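Long-range contact in aspartokinase (PDB 3L76), which probably phosphorylates the beta-carboxyl group of aspartate with ATP, opening the route to lysine and threonine, both of which are bound in its ACT domains: residues K272-R277 / E348-K353. Sequence-based numbering, arbitrary orientation.
Sequences KVALLR and EIIVEK. With SO4 (sulfate ion), chain G.
With CG anti to the backbone N (chi1 -178°) and a bend at chi3 (71°), the Lys272 chain passes obliquely over Glu352, whose own extended chain brings OE1 to 3.3 Å from Lys272 NZ. The hydrogen bond within this salt bridge is weak; the firmer partner of Lys272 NZ is Gln480 OE1. Ile350 CG1 lies between its backbone N and carbonyl carbon (chi1 73°), which sets that atom 3.8 Å from Ala274 CB. Leu276 CD1 meets Ile350 CG2 at 3.7 Å, with Ile350 CD1 also close by, the two side chains at about a right angle. The strands run antiparallel, their axes over these residues approaching to 4.7 Å, as neighbours in the sheet of an ACT domain, with strand 311-318 on the other edge of 271-279. Six backbone bonds pair Lys272 with Glu352, Ala274 with Ile350, and Leu276 with Glu348; Leu276 N to Glu348 O, at 2.8 Å, is nearly straight. On the opposite face Val273, Leu275, Ile349 and Val351 pack under helix 323-333, Val273 CG2 resting 4.2 Å from Val351 CG2. At the corner, Arg277 NH2 hydrogen-bonds O4 of a sulfate, probably from the crystallisation liquor, and Ser311 OG and Asn310 N also bond the ion.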
# COMPACT_ATOMS: atom_id res chain seq x y z
N LYS A 272 0.15 52.81 -24.45
CA LYS A 272 -0.64 52.14 -25.48
C LYS A 272 -0.72 52.93 -26.80
O LYS A 272 -0.98 54.15 -26.83
CB LYS A 272 -2.05 51.84 -24.96
CG LYS A 272 -2.94 51.09 -25.95
CD LYS A 272 -4.41 51.17 -25.57
CE LYS A 272 -4.96 52.57 -25.79
NZ LYS A 272 -6.44 52.66 -25.56
N VAL A 273 -0.48 52.22 -27.89
CA VAL A 273 -0.90 52.66 -29.20
C VAL A 273 -1.96 51.69 -29.72
O VAL A 273 -1.78 50.48 -29.69
CB VAL A 273 0.26 52.71 -30.21
CG1 VAL A 273 -0.24 53.22 -31.52
CG2 VAL A 273 1.40 53.59 -29.69
N ALA A 274 -3.08 52.21 -30.20
CA ALA A 274 -4.09 51.36 -30.83
C ALA A 274 -4.45 51.89 -32.22
O ALA A 274 -4.61 53.10 -32.42
CB ALA A 274 -5.34 51.26 -29.93
N LEU A 275 -4.54 50.98 -33.17
CA LEU A 275 -5.13 51.25 -34.48
C LEU A 275 -6.56 50.74 -34.48
O LEU A 275 -6.79 49.54 -34.37
CB LEU A 275 -4.35 50.54 -35.57
CG LEU A 275 -3.67 51.46 -36.57
CD1 LEU A 275 -3.08 50.64 -37.70
CD2 LEU A 275 -4.66 52.50 -37.10
N LEU A 276 -7.52 51.66 -34.60
CA LEU A 276 -8.94 51.32 -34.55
C LEU A 276 -9.53 51.10 -35.93
O LEU A 276 -9.15 51.76 -36.90
CB LEU A 276 -9.70 52.46 -33.88
CG LEU A 276 -9.25 52.88 -32.49
CD1 LEU A 276 -9.99 54.13 -32.07
CD2 LEU A 276 -9.45 51.74 -31.48
N ARG A 277 -10.49 50.17 -36.01
CA ARG A 277 -11.31 49.98 -37.20
C ARG A 277 -10.50 49.77 -38.47
O ARG A 277 -10.73 50.42 -39.49
CB ARG A 277 -12.27 51.16 -37.39
CG ARG A 277 -13.47 50.83 -38.27
CD ARG A 277 -14.55 51.86 -38.10
NE ARG A 277 -15.80 51.45 -38.72
CZ ARG A 277 -16.81 52.27 -38.96
NH1 ARG A 277 -16.71 53.56 -38.65
NH2 ARG A 277 -17.91 51.81 -39.52
N GLU A 348 -7.81 54.58 -37.54
CA GLU A 348 -7.55 55.80 -36.79
C GLU A 348 -6.69 55.44 -35.59
O GLU A 348 -6.84 54.36 -35.01
CB GLU A 348 -8.89 56.42 -36.35
CG GLU A 348 -8.85 57.32 -35.13
CD GLU A 348 -10.22 57.49 -34.49
OE1 GLU A 348 -10.33 58.31 -33.55
OE2 GLU A 348 -11.18 56.81 -34.93
N ILE A 349 -5.76 56.32 -35.22
CA ILE A 349 -4.81 56.01 -34.17
C ILE A 349 -5.15 56.72 -32.85
O ILE A 349 -5.52 57.90 -32.85
CB ILE A 349 -3.37 56.34 -34.63
CG1 ILE A 349 -3.03 55.55 -35.89
CG2 ILE A 349 -2.36 56.06 -33.53
CD1 ILE A 349 -3.65 56.12 -37.16
N ILE A 350 -5.05 55.98 -31.74
CA ILE A 350 -5.18 56.58 -30.41
C ILE A 350 -4.01 56.14 -29.56
O ILE A 350 -3.29 55.20 -29.91
CB ILE A 350 -6.51 56.24 -29.72
CG1 ILE A 350 -6.50 54.77 -29.26
CG2 ILE A 350 -7.68 56.59 -30.63
CD1 ILE A 350 -7.87 54.21 -28.93
N VAL A 351 -3.84 56.81 -28.43
CA VAL A 351 -2.62 56.68 -27.66
C VAL A 351 -3.03 56.89 -26.21
O VAL A 351 -3.92 57.69 -25.94
CB VAL A 351 -1.60 57.73 -28.19
CG1 VAL A 351 -1.70 59.03 -27.41
CG2 VAL A 351 -0.23 57.18 -28.15
N GLU A 352 -2.42 56.16 -25.29
CA GLU A 352 -2.80 56.27 -23.88
C GLU A 352 -1.56 56.14 -22.99
O GLU A 352 -0.92 55.09 -22.95
CB GLU A 352 -3.84 55.21 -23.53
CG GLU A 352 -4.50 55.37 -22.16
CD GLU A 352 -5.32 54.18 -21.77
OE1 GLU A 352 -5.35 53.18 -22.53
OE2 GLU A 352 -5.93 54.23 -20.69
N LYS A 353 -1.24 57.21 -22.27
CA LYS A 353 0.05 57.27 -21.59
C LYS A 353 0.04 56.79 -20.14
O LYS A 353 1.07 56.34 -19.63
CB LYS A 353 0.62 58.69 -21.68
CG LYS A 353 2.14 58.74 -21.87
CD LYS A 353 2.90 59.16 -20.60
CE LYS A 353 4.38 59.34 -20.89
NZ LYS A 353 5.15 59.79 -19.69
S SO4 G . -17.14 48.16 -40.19
O1 SO4 G . -17.48 47.70 -38.87
O2 SO4 G . -15.74 48.39 -40.48
O3 SO4 G . -17.57 47.09 -41.06
O4 SO4 G . -17.74 49.44 -40.34